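Local coordinates for capsid polyprotein VP90 (Turkey astrovirus 2, PDB 3TS3), which probably self-assembles, as the full-length polyprotein, into an icosahedral T=3 immature capsid, the chain here being its globular projection (spike) domain, at residues 77-82 with 133-138; 16-21 with 31-36; 188-193 with 197-202. All coordinates share one frame; numbering follows the deposited sequence.

Interaction 1. Residues 77-82 with 133-138; sequences WNILDV and QRLNLA
Helix-on-sheet packing joins I79 of strand 76-81 to R134 and L135 in the last turn of helix 129-135, within the spike domain. The CA atoms of I79 and L135 lie 6.9 Å apart, and one isoleucine accounts for the whole strand side of the contact. I79 points toward the helix and works with its longer branch. CG1 lies opposite the carbonyl carbon and beside the backbone N (chi1 -53°), and the extended chi2 of 169° drives CD1 outward into the helix surface. CD1 comes 3.5 Å from R134 CB and 3.8 Å from L135 N, where the two residues join. The side chains of I79 and R134 cross at about a right angle, and CB is the part of R134 that I79 reaches.

L135 completes the apolar surface chiefly with one methyl. Its CD2 packs against the isoleucine at a slant, 3.8 Å from I79 CG1 and 4.0 Å from I79 CG2, and thus spans both branches of the beta-branched side chain. I79 CD1 also lies 4.1 Å from L135 CG, so the terminal methyl touches both the leucine and the arginine CB.

The polar end of R134 is bound outside the two segments: NH1 donates to R47 O and more weakly to S45 O, which ties it to the chain entering strand 47-52. The helix ends here: N136 turns to positive phi (53°), and its N makes a weak bond of 3.2 Å to Q133 O. L135 O is taken up by R159 NH2 of strand 153-159. Strand 76-81 lies between its antiparallel partners 47-52 and 164-171, with I79 also touching I166 of the latter, so helix 129-135 lies over this part of the sheet, with I79 as its footing on strand 76-81 and R134 touching Y48.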
loop_
_atom_site.group_PDB
_atom_site.type_symbol
_atom_site.label_atom_id
_atom_site.label_comp_id
_atom_site.label_asym_id
_atom_site.label_seq_id
_atom_site.Cartn_x
_atom_site.Cartn_y
_atom_site.Cartn_z
ATOM N N TRP C 77 -15.270 -11.995 8.637
ATOM C CA TRP C 77 -14.899 -10.817 9.393
ATOM C C TRP C 77 -13.468 -10.940 9.871
ATOM O O TRP C 77 -13.055 -11.981 10.330
ATOM C CB TRP C 77 -15.891 -10.626 10.542
ATOM C CG TRP C 77 -17.258 -10.422 9.989
ATOM C CD1 TRP C 77 -18.218 -11.369 9.797
ATOM C CD2 TRP C 77 -17.793 -9.198 9.480
ATOM N NE1 TRP C 77 -19.332 -10.801 9.227
ATOM C CE2 TRP C 77 -19.095 -9.468 9.025
ATOM C CE3 TRP C 77 -17.305 -7.895 9.385
ATOM C CZ2 TRP C 77 -19.902 -8.483 8.468
ATOM C CZ3 TRP C 77 -18.105 -6.928 8.845
ATOM C CH2 TRP C 77 -19.391 -7.221 8.398
ATOM N N ASN C 78 -12.713 -9.872 9.700
ATOM C CA ASN C 78 -11.294 -9.904 9.969
ATOM C C ASN C 78 -10.847 -8.825 10.933
ATOM O O ASN C 78 -11.103 -7.665 10.717
ATOM C CB ASN C 78 -10.556 -9.762 8.639
ATOM C CG ASN C 78 -11.006 -10.791 7.625
ATOM O OD1 ASN C 78 -10.542 -11.911 7.635
ATOM N ND2 ASN C 78 -11.923 -10.410 6.755
ATOM N N ILE C 79 -10.178 -9.241 12.000
ATOM C CA ILE C 79 -9.610 -8.321 12.963
ATOM C C ILE C 79 -8.095 -8.456 12.830
ATOM O O ILE C 79 -7.507 -9.408 13.328
ATOM C CB ILE C 79 -10.045 -8.708 14.388
ATOM C CG1 ILE C 79 -11.567 -8.825 14.463
ATOM C CG2 ILE C 79 -9.553 -7.699 15.396
ATOM C CD1 ILE C 79 -12.083 -9.445 15.742
ATOM N N LEU C 80 -7.473 -7.483 12.171
ATOM C CA LEU C 80 -6.038 -7.535 11.910
ATOM C C LEU C 80 -5.282 -6.424 12.633
ATOM O O LEU C 80 -5.815 -5.356 12.867
ATOM C CB LEU C 80 -5.759 -7.474 10.407
ATOM C CG LEU C 80 -6.366 -8.581 9.549
ATOM C CD1 LEU C 80 -5.784 -8.488 8.148
ATOM C CD2 LEU C 80 -6.079 -9.940 10.151
ATOM N N ASP C 81 -4.033 -6.703 12.977
ATOM C CA ASP C 81 -3.192 -5.764 13.706
ATOM C C ASP C 81 -2.229 -5.096 12.725
ATOM O O ASP C 81 -1.486 -5.769 12.041
ATOM C CB ASP C 81 -2.407 -6.552 14.762
ATOM C CG ASP C 81 -1.403 -5.705 15.517
ATOM O OD1 ASP C 81 -1.552 -4.485 15.569
ATOM O OD2 ASP C 81 -0.471 -6.301 16.078
ATOM N N VAL C 82 -2.275 -3.771 12.632
ATOM C CA VAL C 82 -1.375 -3.048 11.741
ATOM C C VAL C 82 -0.326 -2.245 12.507
ATOM O O VAL C 82 0.359 -1.424 11.943
ATOM C CB VAL C 82 -2.142 -2.152 10.745
ATOM C CG1 VAL C 82 -2.940 -3.011 9.778
ATOM C CG2 VAL C 82 -3.043 -1.171 11.485
ATOM N N GLN C 133 -16.879 -9.436 21.168
ATOM C CA GLN C 133 -15.976 -9.966 22.178
ATOM C C GLN C 133 -14.561 -10.054 21.623
ATOM O O GLN C 133 -13.604 -9.696 22.291
ATOM C CB GLN C 133 -16.434 -11.361 22.607
ATOM C CG GLN C 133 -15.831 -11.872 23.897
ATOM C CD GLN C 133 -16.682 -11.525 25.101
ATOM O OE1 GLN C 133 -17.186 -10.412 25.221
ATOM N NE2 GLN C 133 -16.852 -12.490 26.001
ATOM N N ARG C 134 -14.433 -10.532 20.392
ATOM C CA ARG C 134 -13.127 -10.628 19.746
ATOM C C ARG C 134 -12.470 -9.276 19.528
ATOM O O ARG C 134 -11.265 -9.139 19.652
ATOM C CB ARG C 134 -13.216 -11.359 18.420
ATOM C CG ARG C 134 -13.567 -12.792 18.575
ATOM C CD ARG C 134 -12.726 -13.623 17.667
ATOM N NE ARG C 134 -13.168 -15.005 17.659
ATOM C CZ ARG C 134 -13.026 -15.808 16.623
ATOM N NH1 ARG C 134 -12.452 -15.357 15.522
ATOM N NH2 ARG C 134 -13.460 -17.052 16.684
ATOM N N LEU C 135 -13.267 -8.279 19.196
ATOM C CA LEU C 135 -12.722 -6.959 18.968
ATOM C C LEU C 135 -12.061 -6.464 20.241
ATOM O O LEU C 135 -11.047 -5.785 20.180
ATOM C CB LEU C 135 -13.793 -5.994 18.490
ATOM C CG LEU C 135 -14.096 -6.129 17.004
ATOM C CD1 LEU C 135 -15.331 -5.336 16.662
ATOM C CD2 LEU C 135 -12.900 -5.674 16.189
ATOM N N ASN C 136 -12.637 -6.805 21.390
ATOM C CA ASN C 136 -12.047 -6.425 22.668
ATOM C C ASN C 136 -11.757 -4.929 22.790
ATOM O O ASN C 136 -10.674 -4.523 23.173
ATOM C CB ASN C 136 -10.790 -7.237 22.943
ATOM C CG ASN C 136 -10.318 -7.101 24.368
ATOM O OD1 ASN C 136 -11.108 -6.858 25.267
ATOM N ND2 ASN C 136 -9.024 -7.259 24.577
ATOM N N LEU C 137 -12.749 -4.125 22.464
ATOM C CA LEU C 137 -12.625 -2.685 22.519
ATOM C C LEU C 137 -13.244 -2.127 23.787
ATOM O O LEU C 137 -14.037 -2.790 24.447
ATOM C CB LEU C 137 -13.281 -2.047 21.296
ATOM C CG LEU C 137 -12.697 -2.382 19.923
ATOM C CD1 LEU C 137 -13.665 -1.997 18.821
ATOM C CD2 LEU C 137 -11.338 -1.733 19.704
ATOM N N ALA C 138 -12.880 -0.897 24.106
ATOM C CA ALA C 138 -13.432 -0.198 25.250
ATOM C C ALA C 138 -14.192 0.993 24.717
ATOM O O ALA C 138 -13.806 1.589 23.732
ATOM C CB ALA C 138 -12.325 0.258 26.183
#

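Interaction 2. Residues 16-21 with 31-36; sequences YFVYNF and TGVFCL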
loop_
_atom_site.group_PDB
_atom_site.type_symbol
_atom_site.label_atom_id
_atom_site.label_comp_id
_atom_site.label_asym_id
_atom_site.label_seq_id
_atom_site.Cartn_x
_atom_site.Cartn_y
_atom_site.Cartn_z
ATOM N N TYR C 16 0.724 17.328 13.186
ATOM C CA TYR C 16 -0.709 17.065 13.101
ATOM C C TYR C 16 -0.940 15.667 12.562
ATOM O O TYR C 16 -0.018 15.032 12.093
ATOM C CB TYR C 16 -1.410 18.102 12.207
ATOM C CG TYR C 16 -1.210 19.520 12.681
ATOM C CD1 TYR C 16 -0.279 20.337 12.078
ATOM C CD2 TYR C 16 -1.927 20.023 13.755
ATOM C CE1 TYR C 16 -0.078 21.617 12.508
ATOM C CE2 TYR C 16 -1.731 21.311 14.189
ATOM C CZ TYR C 16 -0.801 22.098 13.563
ATOM O OH TYR C 16 -0.570 23.386 13.981
ATOM N N PHE C 17 -2.185 15.209 12.610
ATOM C CA PHE C 17 -2.502 13.874 12.132
ATOM C C PHE C 17 -2.103 13.817 10.652
ATOM O O PHE C 17 -1.417 12.891 10.231
ATOM C CB PHE C 17 -4.014 13.645 12.300
ATOM C CG PHE C 17 -4.458 12.209 12.143
ATOM C CD1 PHE C 17 -4.361 11.567 10.934
ATOM C CD2 PHE C 17 -5.019 11.533 13.204
ATOM C CE1 PHE C 17 -4.788 10.272 10.794
ATOM C CE2 PHE C 17 -5.449 10.235 13.071
ATOM C CZ PHE C 17 -5.333 9.602 11.866
ATOM N N VAL C 18 -2.514 14.824 9.882
ATOM C CA VAL C 18 -2.079 14.973 8.500
ATOM C C VAL C 18 -1.500 16.374 8.366
ATOM O O VAL C 18 -2.109 17.330 8.805
ATOM C CB VAL C 18 -3.239 14.819 7.502
ATOM C CG1 VAL C 18 -2.721 14.894 6.054
ATOM C CG2 VAL C 18 -3.995 13.534 7.757
ATOM N N TYR C 19 -0.317 16.479 7.780
ATOM C CA TYR C 19 0.341 17.768 7.629
ATOM C C TYR C 19 1.048 17.891 6.282
ATOM O O TYR C 19 1.313 16.909 5.614
ATOM C CB TYR C 19 1.317 18.009 8.790
ATOM C CG TYR C 19 2.369 16.936 8.902
ATOM C CD1 TYR C 19 2.104 15.740 9.546
ATOM C CD2 TYR C 19 3.616 17.112 8.339
ATOM C CE1 TYR C 19 3.056 14.754 9.621
ATOM C CE2 TYR C 19 4.574 16.129 8.408
ATOM C CZ TYR C 19 4.285 14.950 9.054
ATOM O OH TYR C 19 5.229 13.963 9.134
ATOM N N ASN C 20 1.320 19.123 5.884
ATOM C CA ASN C 20 2.039 19.393 4.644
ATOM C C ASN C 20 3.523 19.716 4.856
ATOM O O ASN C 20 3.999 19.737 5.980
ATOM C CB ASN C 20 1.312 20.424 3.770
ATOM C CG ASN C 20 1.332 21.824 4.347
ATOM O OD1 ASN C 20 2.152 22.151 5.187
ATOM N ND2 ASN C 20 0.431 22.665 3.858
ATOM N N PHE C 21 4.240 19.965 3.766
ATOM C CA PHE C 21 5.677 20.232 3.828
ATOM C C PHE C 21 6.004 21.508 4.593
ATOM O O PHE C 21 7.121 21.683 5.041
ATOM C CB PHE C 21 6.326 20.236 2.441
ATOM C CG PHE C 21 6.691 18.863 1.921
ATOM C CD1 PHE C 21 6.268 18.456 0.675
ATOM C CD2 PHE C 21 7.446 17.994 2.676
ATOM C CE1 PHE C 21 6.592 17.211 0.190
ATOM C CE2 PHE C 21 7.781 16.744 2.191
ATOM C CZ PHE C 21 7.349 16.357 0.946
ATOM N N THR C 31 -12.618 12.978 2.581
ATOM C CA THR C 31 -12.232 11.649 2.200
ATOM C C THR C 31 -10.866 11.708 1.521
ATOM O O THR C 31 -10.548 12.656 0.820
ATOM C CB THR C 31 -13.246 11.091 1.186
ATOM O OG1 THR C 31 -14.382 10.567 1.880
ATOM C CG2 THR C 31 -12.624 10.012 0.323
ATOM N N GLY C 32 -10.062 10.680 1.742
ATOM C CA GLY C 32 -8.788 10.532 1.061
ATOM C C GLY C 32 -7.623 11.404 1.472
ATOM O O GLY C 32 -6.692 11.562 0.701
ATOM N N VAL C 33 -7.665 11.943 2.686
ATOM C CA VAL C 33 -6.519 12.800 3.140
ATOM C C VAL C 33 -5.403 11.963 3.810
ATOM O O VAL C 33 -4.264 12.404 3.792
ATOM C CB VAL C 33 -7.039 13.840 4.162
ATOM C CG1 VAL C 33 -5.906 14.659 4.707
ATOM C CG2 VAL C 33 -8.082 14.754 3.513
ATOM N N PHE C 34 -5.719 10.727 4.175
ATOM C CA PHE C 34 -4.666 9.788 4.562
ATOM C C PHE C 34 -4.934 8.354 4.113
ATOM O O PHE C 34 -6.071 7.924 3.992
ATOM C CB PHE C 34 -4.299 9.858 6.038
ATOM C CG PHE C 34 -5.431 9.541 6.970
ATOM C CD1 PHE C 34 -5.625 8.256 7.444
ATOM C CD2 PHE C 34 -6.265 10.539 7.416
ATOM C CE1 PHE C 34 -6.647 7.978 8.318
ATOM C CE2 PHE C 34 -7.284 10.257 8.289
ATOM C CZ PHE C 34 -7.472 8.981 8.739
ATOM N N CYS C 35 -3.852 7.630 3.876
ATOM C CA CYS C 35 -3.897 6.264 3.417
ATOM C C CYS C 35 -3.131 5.357 4.372
ATOM O O CYS C 35 -1.991 5.639 4.702
ATOM C CB CYS C 35 -3.264 6.196 2.027
ATOM S SG CYS C 35 -2.886 4.535 1.428
ATOM N N LEU C 36 -3.760 4.260 4.778
ATOM C CA LEU C 36 -3.097 3.272 5.612
ATOM C C LEU C 36 -2.473 2.203 4.730
ATOM O O LEU C 36 -3.162 1.518 3.992
ATOM C CB LEU C 36 -4.091 2.604 6.569
ATOM C CG LEU C 36 -3.560 1.407 7.365
ATOM C CD1 LEU C 36 -2.524 1.842 8.399
ATOM C CD2 LEU C 36 -4.706 0.654 8.031
#
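The backbone amides of V33 and F34 both point to the side-chain oxygen OD1 of N189, F34 N by a hydrogen bond and V33 N by a weak one, which fixes the start of strand 34-37 against strand 187-189 of the antiparallel sheet. On this anchored corner rests the loop segment 16-21, with CA of V18 and CA of F34 7.0 Å apart. What passes between the two segments is apolar.

F17 and F34 form the aromatic part. Their planes are inclined at 46° and the ring centroids are 4.7 Å apart, an oblique pair that is neither a stack nor a T. One atom dominates: F17 CE1 stands 3.5 Å above the F34 plane over the centre of that ring, and its nearest carbon there is F34 CE2. The F34 ring leaves its backbone between N and the carbonyl carbon (chi1 61°), which directs it toward the loop, whereas F17 swings its ring opposite its own N (chi1 -167°) to reach that face.

V18 points toward residues 33 and 34. CG1 faces V33 alone, 3.5 Å from V33 CG1, tighter than usual for two methyls, but V33 is modelled in two conformers, so the crowding is doubtful; CG2 touches both V33 and F34. All four touching residues are buried. L88 of strand 87-90 and I144 of strand 142-148 touch both phenylalanines, and M146 also touches F34, making the pair part of the hydrophobic core. The loop is held separately, by backbone bonding of V18 with V26 and by F17 O, which accepts from Q100 NE2. Farther along, Y19 packs on P5 of the second subunit. V18 meets F34 at about a right angle, with V18 CG2 3.8 Å from F34 CD2, obliquely to the ring.

Interaction 3. Residues 188-193 with 197-202; sequences WNWSYS and QQFLDH
After strand 187-189 the chain runs out past W190 and folds back as helix 196-202, a strand-turn-helix unit closed by an aromatic stack, bringing the CA atoms of W190 and F199 to 6.2 Å while those of S193 and Q198 stay 8.8 Å apart.

F199 points from the helix toward the chain beyond strand 187-189 and forms an offset stack with the six-membered ring of W190, the centroids 4.3 Å apart and the planes 12° from parallel. Each CG lies opposite its own backbone N (chi1 167° for F199), which brings the rings face to face. W190 CE3 lies over the centre of the phenyl face. The same indole face also receives F199 CB, 3.8 Å from the six-ring centroid and 15° off its normal, a CH-pi contact. At the phenyl edge, N189 O lies in the ring plane, 3.5 Å from F199 CE1. W188 adds its CB, 4.3 Å from F199 CZ.

The turn is tied by its polar ends: W190 NE1 donates to D194 O, and Q198 OE1 accepts from T195 N, consistent with one half of a capping box at the helix start. Q197 NE2 bonds D201 OD1 at 2.8 Å, and L200 O accepts from K183 NZ of the second subunit.

W190 pairs by backbone with S145 of strand 142-148 and N189 with F34 of strand 34-37, the two strands flanking 187-189.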
loop_
_atom_site.group_PDB
_atom_site.type_symbol
_atom_site.label_atom_id
_atom_site.label_comp_id
_atom_site.label_asym_id
_atom_site.label_seq_id
_atom_site.Cartn_x
_atom_site.Cartn_y
_atom_site.Cartn_z
ATOM N N TRP C 188 -8.177 3.992 2.745
ATOM C CA TRP C 188 -8.152 5.446 2.793
ATOM C C TRP C 188 -9.278 5.961 3.695
ATOM O O TRP C 188 -10.319 5.334 3.801
ATOM C CB TRP C 188 -8.329 6.014 1.384
ATOM C CG TRP C 188 -7.173 5.792 0.444
ATOM C CD1 TRP C 188 -6.911 4.670 -0.286
ATOM C CD2 TRP C 188 -6.158 6.737 0.106
ATOM N NE1 TRP C 188 -5.784 4.855 -1.045
ATOM C CE2 TRP C 188 -5.309 6.120 -0.828
ATOM C CE3 TRP C 188 -5.886 8.046 0.499
ATOM C CZ2 TRP C 188 -4.207 6.757 -1.358
ATOM C CZ3 TRP C 188 -4.799 8.677 -0.036
ATOM C CH2 TRP C 188 -3.969 8.033 -0.951
ATOM N N ASN C 189 -9.070 7.097 4.352
ATOM C CA ASN C 189 -10.122 7.611 5.221
ATOM C C ASN C 189 -11.379 7.998 4.438
ATOM O O ASN C 189 -11.311 8.495 3.330
ATOM C CB ASN C 189 -9.630 8.746 6.122
ATOM C CG ASN C 189 -9.564 10.073 5.410
ATOM O OD1 ASN C 189 -8.714 10.289 4.572
ATOM N ND2 ASN C 189 -10.459 10.975 5.766
ATOM N N TRP C 190 -12.528 7.708 5.023
ATOM C CA TRP C 190 -13.806 7.910 4.368
ATOM C C TRP C 190 -14.625 8.861 5.229
ATOM O O TRP C 190 -14.968 8.546 6.357
ATOM C CB TRP C 190 -14.453 6.528 4.260
ATOM C CG TRP C 190 -15.832 6.410 3.689
ATOM C CD1 TRP C 190 -16.869 7.275 3.836
ATOM C CD2 TRP C 190 -16.333 5.306 2.926
ATOM N NE1 TRP C 190 -17.978 6.795 3.188
ATOM C CE2 TRP C 190 -17.678 5.584 2.628
ATOM C CE3 TRP C 190 -15.773 4.116 2.464
ATOM C CZ2 TRP C 190 -18.466 4.717 1.885
ATOM C CZ3 TRP C 190 -16.557 3.259 1.725
ATOM C CH2 TRP C 190 -17.889 3.560 1.448
ATOM N N SER C 191 -14.938 10.022 4.673
ATOM C CA SER C 191 -15.659 11.063 5.394
ATOM C C SER C 191 -17.034 10.589 5.847
ATOM O O SER C 191 -17.720 9.900 5.128
ATOM C CB SER C 191 -15.821 12.286 4.491
ATOM O OG SER C 191 -16.759 13.185 5.033
ATOM N N TYR C 192 -17.431 11.005 7.041
ATOM C CA TYR C 192 -18.704 10.578 7.616
ATOM C C TYR C 192 -19.911 11.046 6.799
ATOM O O TYR C 192 -20.978 10.479 6.900
ATOM C CB TYR C 192 -18.797 10.937 9.108
ATOM C CG TYR C 192 -17.738 10.217 9.912
ATOM C CD1 TYR C 192 -17.924 8.909 10.328
ATOM C CD2 TYR C 192 -16.534 10.828 10.208
ATOM C CE1 TYR C 192 -16.944 8.239 11.026
ATOM C CE2 TYR C 192 -15.557 10.169 10.903
ATOM C CZ TYR C 192 -15.764 8.879 11.312
ATOM O OH TYR C 192 -14.784 8.227 12.006
ATOM N N SER C 193 -19.723 12.069 5.980
ATOM C CA SER C 193 -20.806 12.571 5.141
ATOM C C SER C 193 -20.859 11.979 3.726
ATOM O O SER C 193 -21.717 12.341 2.937
ATOM C CB SER C 193 -20.758 14.095 5.077
ATOM O OG SER C 193 -19.445 14.542 4.840
ATOM N N GLN C 197 -20.484 6.043 -3.315
ATOM C CA GLN C 197 -20.168 6.658 -4.592
ATOM C C GLN C 197 -19.353 7.929 -4.403
ATOM O O GLN C 197 -18.445 8.196 -5.162
ATOM C CB GLN C 197 -21.427 6.941 -5.415
ATOM C CG GLN C 197 -21.099 7.272 -6.858
ATOM C CD GLN C 197 -20.177 6.238 -7.491
ATOM O OE1 GLN C 197 -20.456 5.040 -7.464
ATOM N NE2 GLN C 197 -19.066 6.700 -8.049
ATOM N N GLN C 198 -19.703 8.716 -3.398
ATOM C CA GLN C 198 -18.963 9.926 -3.093
ATOM C C GLN C 198 -17.538 9.615 -2.653
ATOM O O GLN C 198 -16.610 10.309 -3.028
ATOM C CB GLN C 198 -19.694 10.760 -2.044
ATOM C CG GLN C 198 -21.009 11.325 -2.562
ATOM C CD GLN C 198 -21.772 12.031 -1.482
ATOM O OE1 GLN C 198 -21.997 11.488 -0.416
ATOM N NE2 GLN C 198 -22.189 13.261 -1.761
ATOM N N PHE C 199 -17.374 8.566 -1.863
ATOM C CA PHE C 199 -16.038 8.204 -1.430
ATOM C C PHE C 199 -15.170 7.853 -2.636
ATOM O O PHE C 199 -14.077 8.371 -2.775
ATOM C CB PHE C 199 -16.121 6.997 -0.479
ATOM C CG PHE C 199 -14.797 6.332 -0.208
ATOM C CD1 PHE C 199 -13.920 6.863 0.707
ATOM C CD2 PHE C 199 -14.445 5.174 -0.863
ATOM C CE1 PHE C 199 -12.711 6.249 0.964
ATOM C CE2 PHE C 199 -13.232 4.560 -0.615
ATOM C CZ PHE C 199 -12.371 5.101 0.300
ATOM N N LEU C 200 -15.676 7.005 -3.521
ATOM C CA LEU C 200 -14.936 6.633 -4.723
ATOM C C LEU C 200 -14.670 7.823 -5.652
ATOM O O LEU C 200 -13.597 7.934 -6.229
ATOM C CB LEU C 200 -15.639 5.493 -5.465
ATOM C CG LEU C 200 -15.580 4.140 -4.745
ATOM C CD1 LEU C 200 -16.468 3.118 -5.427
ATOM C CD2 LEU C 200 -14.151 3.644 -4.672
ATOM N N ASP C 201 -15.658 8.695 -5.806
ATOM C CA ASP C 201 -15.483 9.873 -6.646
ATOM C C ASP C 201 -14.425 10.828 -6.098
ATOM O O ASP C 201 -13.637 11.386 -6.837
ATOM C CB ASP C 201 -16.804 10.634 -6.789
ATOM C CG ASP C 201 -17.822 9.897 -7.632
ATOM O OD1 ASP C 201 -17.464 8.927 -8.307
ATOM O OD2 ASP C 201 -18.993 10.322 -7.628
ATOM N N HIS C 202 -14.472 11.053 -4.796
ATOM C CA HIS C 202 -13.516 11.898 -4.090
ATOM C C HIS C 202 -12.095 11.351 -4.004
ATOM O O HIS C 202 -11.140 12.103 -4.005
ATOM C CB HIS C 202 -14.030 12.276 -2.702
ATOM C CG HIS C 202 -15.286 13.084 -2.733
ATOM N ND1 HIS C 202 -16.238 13.022 -1.741
ATOM C CD2 HIS C 202 -15.758 13.954 -3.654
ATOM C CE1 HIS C 202 -17.232 13.840 -2.037
ATOM N NE2 HIS C 202 -16.970 14.408 -3.198
#

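In the fold
All three contacts pack a loop or helix on the same antiparallel sheet, and all are buried: interaction 2 wholly so, while interaction 1 has a partly exposed R134 and interaction 3 an exposed S193. Interactions 1 and 2 lie on opposite sides of the chain's centre, about 24 Å apart between centres, yet their segments touch through V82 and L36. Interaction 1 is aliphatic, interaction 2 mixes aliphatic and oblique aromatic packing, and interaction 3 relies on a near-parallel aromatic stack. Interactions 2 and 3 are joined most closely: strands 34-37 and 187-189 are neighbours, G32 N probably bonds N189 O, T31 packs on F199, and both contacts reach the second subunit. Interaction 1 stays about 11 Å from interaction 3 at nearest atoms.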